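Local coordinates for ABC sugar transporter, periplasmic sugar binding protein (Legionella pneumophila subsp. pneumophila, PDB 3ROT) that probably binds a sugar in the periplasm and hands it to an ABC transporter for uptake, at residues D4-I9 against L260-Q265; K117-K122 against I191-T196; E125-A130 against Q218-S223. One frame throughout, in Å; residues are numbered along the deposited sequence.

How the contacts relate
Contact 1 lies in one lobe of the protein, while contacts 2 and 3 lie together in the other, on the far side of the chain's centre; about 36 Å separates the centres of contacts 1 and 2. Contacts 2 and 3 both set helix 112-126 against one parallel sheet, where 191-194 and 220-224 are adjacent strands, and their centres are 9 Å apart. Chemistry follows depth. Contact 2, wholly buried, is apolar packing of a leucine and a glycine on a phenylalanine. Contact 3, where the helix ends, is partly buried and adds a hydroxyl-hydroxyl bond. Contact 1, also partly buried, is a single amide-to-phenol bond joining backbones that stay far apart.

Contact 1: D4-I9 against L260-Q265; sequences DKYYLI and LMNRYQ
Tyr-6 and Asn-262 reach for each other from opposite directions, the phenol from strand 5-9 and the carboxamide from the last turn of helix 247-264. They meet at the phenol oxygen: Asn-262 ND2 donates to Tyr-6 OH over 2.7 Å, with an N-H...O angle of 155°. The amide nitrogen comes in at the ring's edge, near its plane, and lies 3.3 Å from Tyr-6 CE1. Amide and ring are turned 37° against each other, yet the phenol oxygen stays close to the plane of the amide, where the N-H bonds point. In Tyr-6, CG stands beside the backbone N and opposite the carbonyl carbon (chi1 -66°), which sends the ring out toward the helix. A long, stiff side chain suits this place, because the backbones are far apart: even the nearest pair of CA atoms, those of Asp-4 and Asn-262, is separated by 9.1 Å. Asp-4 adds a marginal touch, its OD1 lying 4.5 Å from Asn-262 CB. The short asparagine can present a flat pair of N-H groups from a helix end, and ND2 also donates to the backbone oxygen of Ser-63, just before strand 64-67, a neighbour of 5-9 in the sheet. With two acceptors gripping one amide nitrogen, the carboxamide's rotation is probably fixed, and the end of the helix is tied by directional polar bonds to the start of two inner strands of this lobe's parallel sheet.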
loop_
_atom_site.group_PDB
_atom_site.type_symbol
_atom_site.label_atom_id
_atom_site.label_comp_id
_atom_site.label_asym_id
_atom_site.label_seq_id
_atom_site.Cartn_x
_atom_site.Cartn_y
_atom_site.Cartn_z
ATOM N N ASP A 4 14.847 -22.774 18.623
ATOM C CA ASP A 4 13.561 -22.528 19.250
ATOM C C ASP A 4 12.654 -21.778 18.267
ATOM O O ASP A 4 13.115 -20.943 17.483
ATOM C CB ASP A 4 13.721 -21.715 20.540
ATOM C CG ASP A 4 14.243 -22.561 21.695
ATOM O OD1 ASP A 4 14.265 -22.044 22.830
ATOM O OD2 ASP A 4 14.625 -23.744 21.459
ATOM N N LYS A 5 11.359 -22.084 18.302
ATOM C CA LYS A 5 10.394 -21.445 17.406
ATOM C C LYS A 5 9.614 -20.298 18.044
ATOM O O LYS A 5 9.054 -20.432 19.133
ATOM C CB LYS A 5 9.415 -22.490 16.867
ATOM C CG LYS A 5 8.412 -21.914 15.894
ATOM C CD LYS A 5 9.110 -21.172 14.751
ATOM C CE LYS A 5 8.121 -20.716 13.690
ATOM N NZ LYS A 5 7.339 -21.868 13.169
ATOM N N TYR A 6 9.573 -19.173 17.342
ATOM C CA TYR A 6 8.854 -17.999 17.819
ATOM C C TYR A 6 7.910 -17.473 16.744
ATOM O O TYR A 6 8.136 -17.675 15.550
ATOM C CB TYR A 6 9.841 -16.896 18.223
ATOM C CG TYR A 6 10.684 -17.251 19.425
ATOM C CD1 TYR A 6 10.218 -17.031 20.727
ATOM C CD2 TYR A 6 11.935 -17.847 19.264
ATOM C CE1 TYR A 6 10.980 -17.397 21.830
ATOM C CE2 TYR A 6 12.697 -18.219 20.359
ATOM C CZ TYR A 6 12.218 -17.993 21.638
ATOM O OH TYR A 6 12.978 -18.374 22.725
ATOM N N TYR A 7 6.857 -16.789 17.181
ATOM C CA TYR A 7 5.866 -16.225 16.267
ATOM C C TYR A 7 5.635 -14.739 16.519
ATOM O O TYR A 7 5.636 -14.286 17.665
ATOM C CB TYR A 7 4.516 -16.932 16.426
ATOM C CG TYR A 7 4.435 -18.325 15.841
ATOM C CD1 TYR A 7 4.201 -18.519 14.481
ATOM C CD2 TYR A 7 4.554 -19.447 16.655
ATOM C CE1 TYR A 7 4.079 -19.801 13.950
ATOM C CE2 TYR A 7 4.437 -20.736 16.132
ATOM C CZ TYR A 7 4.196 -20.901 14.782
ATOM O OH TYR A 7 4.049 -22.168 14.266
ATOM N N LEU A 8 5.447 -13.993 15.437
ATOM C CA LEU A 8 5.134 -12.572 15.517
ATOM C C LEU A 8 3.831 -12.473 14.735
ATOM O O LEU A 8 3.804 -12.668 13.523
ATOM C CB LEU A 8 6.225 -11.704 14.872
ATOM C CG LEU A 8 5.884 -10.214 14.674
ATOM C CD1 LEU A 8 5.299 -9.621 15.956
ATOM C CD2 LEU A 8 7.137 -9.444 14.255
ATOM N N ILE A 9 2.742 -12.195 15.436
ATOM C CA ILE A 9 1.443 -12.125 14.796
ATOM C C ILE A 9 0.852 -10.723 14.867
ATOM O O ILE A 9 0.850 -10.095 15.925
ATOM C CB ILE A 9 0.503 -13.165 15.451
ATOM C CG1 ILE A 9 1.208 -14.531 15.462
ATOM C CG2 ILE A 9 -0.816 -13.236 14.690
ATOM C CD1 ILE A 9 0.454 -15.673 16.132
ATOM N N LEU A 260 15.372 -14.201 25.846
ATOM C CA LEU A 260 16.066 -14.080 27.128
ATOM C C LEU A 260 15.263 -14.792 28.206
ATOM O O LEU A 260 15.808 -15.332 29.166
ATOM C CB LEU A 260 16.243 -12.605 27.514
ATOM C CG LEU A 260 17.208 -11.754 26.677
ATOM C CD1 LEU A 260 17.129 -10.292 27.121
ATOM C CD2 LEU A 260 18.621 -12.281 26.825
HETATM N N MSE A 261 13.951 -14.783 28.033
HETATM C CA MSE A 261 13.057 -15.415 28.978
HETATM C C MSE A 261 13.237 -16.936 28.963
HETATM O O MSE A 261 13.316 -17.568 30.014
HETATM C CB MSE A 261 11.618 -15.040 28.633
HETATM C CG MSE A 261 10.588 -15.644 29.544
HETATM SE SE MSE A 261 8.794 -15.241 28.942
HETATM C CE MSE A 261 7.923 -15.453 30.660
ATOM N N ASN A 262 13.315 -17.518 27.771
ATOM C CA ASN A 262 13.482 -18.960 27.650
ATOM C C ASN A 262 14.893 -19.448 27.976
ATOM O O ASN A 262 15.057 -20.472 28.630
ATOM C CB ASN A 262 13.096 -19.428 26.243
ATOM C CG ASN A 262 11.609 -19.274 25.966
ATOM O OD1 ASN A 262 10.770 -19.694 26.765
ATOM N ND2 ASN A 262 11.277 -18.682 24.829
ATOM N N ARG A 263 15.904 -18.716 27.528
ATOM C CA ARG A 263 17.294 -19.104 27.764
ATOM C C ARG A 263 17.851 -18.813 29.150
ATOM O O ARG A 263 18.734 -19.529 29.625
ATOM C CB ARG A 263 18.219 -18.421 26.756
ATOM C CG ARG A 263 18.187 -19.009 25.377
ATOM C CD ARG A 263 19.078 -18.217 24.444
ATOM N NE ARG A 263 18.941 -18.679 23.067
ATOM C CZ ARG A 263 19.488 -18.072 22.022
ATOM N NH1 ARG A 263 20.212 -16.971 22.192
ATOM N NH2 ARG A 263 19.321 -18.578 20.808
ATOM N N TYR A 264 17.345 -17.766 29.797
ATOM C CA TYR A 264 17.886 -17.377 31.086
ATOM C C TYR A 264 16.933 -17.289 32.273
ATOM O O TYR A 264 17.330 -16.859 33.355
ATOM C CB TYR A 264 18.622 -16.055 30.912
ATOM C CG TYR A 264 19.597 -16.072 29.758
ATOM C CD1 TYR A 264 20.614 -17.024 29.700
ATOM C CD2 TYR A 264 19.509 -15.134 28.725
ATOM C CE1 TYR A 264 21.521 -17.042 28.647
ATOM C CE2 TYR A 264 20.409 -15.143 27.667
ATOM C CZ TYR A 264 21.414 -16.100 27.637
ATOM O OH TYR A 264 22.322 -16.108 26.608
ATOM N N GLN A 265 15.689 -17.705 32.077
ATOM C CA GLN A 265 14.701 -17.692 33.146
ATOM C C GLN A 265 14.492 -16.292 33.722
ATOM O O GLN A 265 14.375 -16.107 34.935
ATOM C CB GLN A 265 15.120 -18.664 34.257
ATOM C CG GLN A 265 15.201 -20.142 33.832
ATOM C CD GLN A 265 16.372 -20.443 32.902
ATOM O OE1 GLN A 265 17.532 -20.173 33.228
ATOM N NE2 GLN A 265 16.069 -21.018 31.740
#

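Contact 2: K117-K122 against I191-T196; sequences KKLGEK and IIFCLT
Leu-119 and Phe-193 make the apolar part of this contact, their side chains lying alongside and running opposite ways between helix 112-126 and strand 191-194. The leucine touches with its branch: CD2 lies 4.0 Å from Phe-193 CD1, and Leu-119 CG is also 4.0 Å from Phe-193 CD1. CG of Leu-119 is anti to the backbone N (chi1 -171°), which carries CG, and with it CD2, to the ring. A branched aliphatic and a flat aromatic suit such a buried layer, since each fills space without needing a polar partner.

This is the helix-on-sheet packing of an alpha/beta lobe of a periplasmic binding protein, in which helices cover a parallel sheet; Ile-152 of helix 143-158 and Ala-133 of strand 132-137 also touch the phenylalanine.

Backbone atoms supply the other contacts. The carbonyl oxygen of Leu-119 meets the ring at its edge, in the ring plane, 3.9 Å from Phe-193 CE1, where it would meet the slightly positive C-H rim rather than the pi cloud. Gly-120 brings its CA to 4.0 Å from Phe-193 CE1. With no side chain here, the helix backbone itself can lie against the phenylalanine, and the nearest CA atoms, of Gly-120 and Phe-193, are 8.5 Å apart.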
loop_
_atom_site.group_PDB
_atom_site.type_symbol
_atom_site.label_atom_id
_atom_site.label_comp_id
_atom_site.label_asym_id
_atom_site.label_seq_id
_atom_site.Cartn_x
_atom_site.Cartn_y
_atom_site.Cartn_z
ATOM N N LYS A 117 -2.442 12.799 22.857
ATOM C CA LYS A 117 -2.412 14.091 23.545
ATOM C C LYS A 117 -1.210 14.887 23.083
ATOM O O LYS A 117 -1.319 16.072 22.789
ATOM C CB LYS A 117 -2.311 13.910 25.056
ATOM C CG LYS A 117 -3.502 13.237 25.691
ATOM C CD LYS A 117 -3.337 13.215 27.208
ATOM C CE LYS A 117 -4.515 12.523 27.887
ATOM N NZ LYS A 117 -5.817 13.154 27.521
ATOM N N LYS A 118 -0.062 14.221 23.024
ATOM C CA LYS A 118 1.171 14.857 22.591
ATOM C C LYS A 118 1.087 15.373 21.154
ATOM O O LYS A 118 1.604 16.449 20.839
ATOM C CB LYS A 118 2.328 13.871 22.727
ATOM C CG LYS A 118 3.587 14.284 21.992
ATOM C CD LYS A 118 4.271 15.478 22.632
ATOM C CE LYS A 118 5.496 15.876 21.820
ATOM N NZ LYS A 118 6.388 14.703 21.546
ATOM N N LEU A 119 0.440 14.617 20.275
ATOM C CA LEU A 119 0.344 15.069 18.896
ATOM C C LEU A 119 -0.547 16.297 18.870
ATOM O O LEU A 119 -0.247 17.268 18.191
ATOM C CB LEU A 119 -0.223 13.985 17.980
ATOM C CG LEU A 119 -0.118 14.368 16.500
ATOM C CD1 LEU A 119 1.321 14.799 16.186
ATOM C CD2 LEU A 119 -0.550 13.195 15.622
ATOM N N GLY A 120 -1.635 16.236 19.630
ATOM C CA GLY A 120 -2.547 17.360 19.716
ATOM C C GLY A 120 -1.836 18.619 20.186
ATOM O O GLY A 120 -2.007 19.672 19.593
ATOM N N GLU A 121 -1.024 18.513 21.237
ATOM C CA GLU A 121 -0.298 19.667 21.769
ATOM C C GLU A 121 0.728 20.241 20.789
ATOM O O GLU A 121 0.948 21.452 20.745
ATOM C CB GLU A 121 0.418 19.300 23.075
ATOM C CG GLU A 121 -0.496 18.805 24.178
ATOM C CD GLU A 121 0.271 18.308 25.398
ATOM O OE1 GLU A 121 1.241 17.536 25.225
ATOM O OE2 GLU A 121 -0.101 18.682 26.529
ATOM N N LYS A 122 1.362 19.372 20.007
ATOM C CA LYS A 122 2.360 19.821 19.046
ATOM C C LYS A 122 1.705 20.572 17.883
ATOM O O LYS A 122 2.219 21.590 17.420
ATOM C CB LYS A 122 3.164 18.620 18.527
ATOM C CG LYS A 122 4.167 18.951 17.433
ATOM C CD LYS A 122 5.118 20.066 17.828
ATOM C CE LYS A 122 5.757 19.799 19.176
ATOM N NZ LYS A 122 6.367 18.448 19.226
ATOM N N ILE A 191 -6.581 21.924 9.870
ATOM C CA ILE A 191 -5.718 20.955 10.514
ATOM C C ILE A 191 -6.242 19.548 10.299
ATOM O O ILE A 191 -7.432 19.277 10.488
ATOM C CB ILE A 191 -5.596 21.180 12.029
ATOM C CG1 ILE A 191 -4.869 22.491 12.318
ATOM C CG2 ILE A 191 -4.821 20.029 12.652
ATOM C CD1 ILE A 191 -4.500 22.667 13.788
ATOM N N ILE A 192 -5.349 18.655 9.887
ATOM C CA ILE A 192 -5.720 17.265 9.686
ATOM C C ILE A 192 -4.792 16.350 10.471
ATOM O O ILE A 192 -3.564 16.490 10.429
ATOM C CB ILE A 192 -5.683 16.857 8.202
ATOM C CG1 ILE A 192 -6.703 17.683 7.402
ATOM C CG2 ILE A 192 -6.011 15.367 8.072
ATOM C CD1 ILE A 192 -6.769 17.343 5.922
ATOM N N PHE A 193 -5.401 15.433 11.212
ATOM C CA PHE A 193 -4.675 14.455 12.006
ATOM C C PHE A 193 -4.928 13.082 11.388
ATOM O O PHE A 193 -6.074 12.643 11.325
ATOM C CB PHE A 193 -5.201 14.410 13.445
ATOM C CG PHE A 193 -4.824 15.592 14.285
ATOM C CD1 PHE A 193 -3.641 15.587 15.025
ATOM C CD2 PHE A 193 -5.671 16.693 14.374
ATOM C CE1 PHE A 193 -3.309 16.659 15.845
ATOM C CE2 PHE A 193 -5.342 17.771 15.196
ATOM C CZ PHE A 193 -4.159 17.749 15.931
ATOM N N CYS A 194 -3.873 12.407 10.943
ATOM C CA CYS A 194 -4.017 11.059 10.379
ATOM C C CYS A 194 -3.588 10.081 11.468
ATOM O O CYS A 194 -2.455 10.154 11.953
ATOM C CB CYS A 194 -3.125 10.873 9.162
ATOM S SG CYS A 194 -3.534 11.945 7.778
ATOM N N LEU A 195 -4.486 9.173 11.842
ATOM C CA LEU A 195 -4.194 8.209 12.894
ATOM C C LEU A 195 -3.132 7.179 12.512
ATOM O O LEU A 195 -2.501 6.598 13.385
ATOM C CB LEU A 195 -5.489 7.529 13.368
ATOM C CG LEU A 195 -6.495 8.520 13.991
ATOM C CD1 LEU A 195 -7.736 7.796 14.479
ATOM C CD2 LEU A 195 -5.830 9.256 15.143
ATOM N N THR A 196 -2.946 6.948 11.213
ATOM C CA THR A 196 -1.892 6.039 10.731
ATOM C C THR A 196 -1.513 6.479 9.319
ATOM O O THR A 196 -2.185 7.330 8.726
ATOM C CB THR A 196 -2.331 4.559 10.651
ATOM O OG1 THR A 196 -3.116 4.361 9.474
ATOM C CG2 THR A 196 -3.141 4.150 11.875
#

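Contact 3: E125-A130 against Q218-S223; sequences ELTPSA and QPQVYS
The phenol oxygen of Tyr-222 is gripped from two residues: Thr-127 OG1 shares a short hydrogen bond of 2.6 Å with Tyr-222 OH, and Asn-240 ND2 donates to the same oxygen. Either hydroxyl could give the proton to the other, but the amide of Asn-240 can only donate, so the phenol oxygen accepts at least one bond. Thr-127 OG1 arrives at the edge of the tyrosine ring, in its plane, and the two side chains cross at a slant.

Threonine does two jobs here. Its OG1 stands beside the backbone N (chi1 -59°) and reaches the phenol, while its methyl, CG2, packs on the aliphatic part of Gln-220, 3.8 Å from Gln-220 CG. OG1 also lies 3.4 Å from Gln-220 CB. The glutamine chain is bent at chi2 (-53°), and its polar end serves another partner, with OE1 accepting from Asn-240 ND2. Asn-240 is thus bonded to both strand residues. Leu-126 covers the phenol from the last turn of the helix: its CB is 3.4 Å from Tyr-222 OH, and its CD1 approaches the ring edge at 4.3 Å from CE1 of that tyrosine.

Thr-127 is the first residue to leave helix 112-126 and opens a type I turn, closed by Ala-130 N bonding to Thr-127 O, that leads into strand 132-137. The tyrosine points from strand 220-224 toward this helix end, touching Leu-119 and Ala-123 of the helix and Ile-191 of the adjacent strand.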
loop_
_atom_site.group_PDB
_atom_site.type_symbol
_atom_site.label_atom_id
_atom_site.label_comp_id
_atom_site.label_asym_id
_atom_site.label_seq_id
_atom_site.Cartn_x
_atom_site.Cartn_y
_atom_site.Cartn_z
ATOM N N GLU A 125 0.882 24.013 18.786
ATOM C CA GLU A 125 2.081 24.835 18.899
ATOM C C GLU A 125 2.518 25.266 17.500
ATOM O O GLU A 125 2.758 26.445 17.239
ATOM C CB GLU A 125 3.212 24.042 19.556
ATOM C CG GLU A 125 4.497 24.824 19.729
ATOM C CD GLU A 125 5.690 23.935 20.047
ATOM O OE1 GLU A 125 5.541 23.003 20.866
ATOM O OE2 GLU A 125 6.783 24.174 19.482
ATOM N N LEU A 126 2.617 24.294 16.599
ATOM C CA LEU A 126 3.044 24.555 15.236
ATOM C C LEU A 126 1.981 25.214 14.365
ATOM O O LEU A 126 2.311 25.862 13.376
ATOM C CB LEU A 126 3.516 23.248 14.585
ATOM C CG LEU A 126 4.671 22.555 15.318
ATOM C CD1 LEU A 126 5.088 21.307 14.546
ATOM C CD2 LEU A 126 5.849 23.508 15.455
ATOM N N THR A 127 0.712 25.053 14.732
ATOM C CA THR A 127 -0.387 25.643 13.972
ATOM C C THR A 127 -1.254 26.537 14.876
ATOM O O THR A 127 -2.389 26.188 15.216
ATOM C CB THR A 127 -1.264 24.542 13.322
ATOM O OG1 THR A 127 -0.453 23.731 12.451
ATOM C CG2 THR A 127 -2.391 25.162 12.509
ATOM N N PRO A 128 -0.715 27.700 15.284
ATOM C CA PRO A 128 -1.392 28.678 16.149
ATOM C C PRO A 128 -2.705 29.182 15.560
ATOM O O PRO A 128 -3.632 29.528 16.289
ATOM C CB PRO A 128 -0.367 29.804 16.271
ATOM C CG PRO A 128 0.929 29.095 16.137
ATOM C CD PRO A 128 0.663 28.139 14.996
ATOM N N SER A 129 -2.773 29.225 14.235
ATOM C CA SER A 129 -3.964 29.693 13.534
ATOM C C SER A 129 -5.087 28.651 13.506
ATOM O O SER A 129 -6.102 28.850 12.842
ATOM C CB SER A 129 -3.595 30.078 12.100
ATOM O OG SER A 129 -3.142 28.940 11.373
ATOM N N ALA A 130 -4.903 27.544 14.223
ATOM C CA ALA A 130 -5.895 26.467 14.272
ATOM C C ALA A 130 -7.344 26.949 14.441
ATOM O O ALA A 130 -7.664 27.673 15.387
ATOM C CB ALA A 130 -5.540 25.489 15.399
ATOM N N GLN A 218 -4.779 23.253 1.298
ATOM C CA GLN A 218 -3.495 23.352 1.980
ATOM C C GLN A 218 -3.593 23.316 3.513
ATOM O O GLN A 218 -3.109 24.214 4.197
ATOM C CB GLN A 218 -2.777 24.632 1.541
ATOM C CG GLN A 218 -2.408 24.649 0.071
ATOM C CD GLN A 218 -1.667 25.904 -0.325
ATOM O OE1 GLN A 218 -2.235 26.996 -0.344
ATOM N NE2 GLN A 218 -0.383 25.758 -0.634
ATOM N N PRO A 219 -4.205 22.262 4.075
ATOM C CA PRO A 219 -4.320 22.178 5.534
ATOM C C PRO A 219 -2.995 21.750 6.168
ATOM O O PRO A 219 -2.106 21.234 5.486
ATOM C CB PRO A 219 -5.394 21.124 5.720
ATOM C CG PRO A 219 -5.026 20.147 4.636
ATOM C CD PRO A 219 -4.780 21.062 3.441
ATOM N N GLN A 220 -2.868 21.977 7.471
ATOM C CA GLN A 220 -1.673 21.587 8.203
ATOM C C GLN A 220 -1.933 20.156 8.609
ATOM O O GLN A 220 -2.979 19.860 9.184
ATOM C CB GLN A 220 -1.489 22.485 9.424
ATOM C CG GLN A 220 -1.333 23.921 9.022
ATOM C CD GLN A 220 -0.235 24.094 7.998
ATOM O OE1 GLN A 220 0.946 24.005 8.323
ATOM N NE2 GLN A 220 -0.618 24.325 6.747
ATOM N N VAL A 221 -0.979 19.277 8.311
ATOM C CA VAL A 221 -1.144 17.857 8.559
ATOM C C VAL A 221 -0.244 17.214 9.619
ATOM O O VAL A 221 0.964 17.462 9.687
ATOM C CB VAL A 221 -0.982 17.083 7.225
ATOM C CG1 VAL A 221 -1.241 15.593 7.439
ATOM C CG2 VAL A 221 -1.936 17.662 6.182
ATOM N N TYR A 222 -0.858 16.363 10.428
ATOM C CA TYR A 222 -0.166 15.663 11.502
ATOM C C TYR A 222 -0.441 14.172 11.382
ATOM O O TYR A 222 -1.534 13.764 10.985
ATOM C CB TYR A 222 -0.649 16.215 12.848
ATOM C CG TYR A 222 -0.288 17.672 12.994
ATOM C CD1 TYR A 222 0.937 18.050 13.538
ATOM C CD2 TYR A 222 -1.122 18.675 12.484
ATOM C CE1 TYR A 222 1.334 19.376 13.566
ATOM C CE2 TYR A 222 -0.731 20.021 12.512
ATOM C CZ TYR A 222 0.502 20.355 13.055
ATOM O OH TYR A 222 0.919 21.656 13.089
ATOM N N SER A 223 0.539 13.349 11.726
ATOM C CA SER A 223 0.331 11.917 11.589
ATOM C C SER A 223 1.139 11.051 12.561
ATOM O O SER A 223 1.827 11.552 13.458
ATOM C CB SER A 223 0.642 11.504 10.140
ATOM O OG SER A 223 0.150 10.208 9.858
#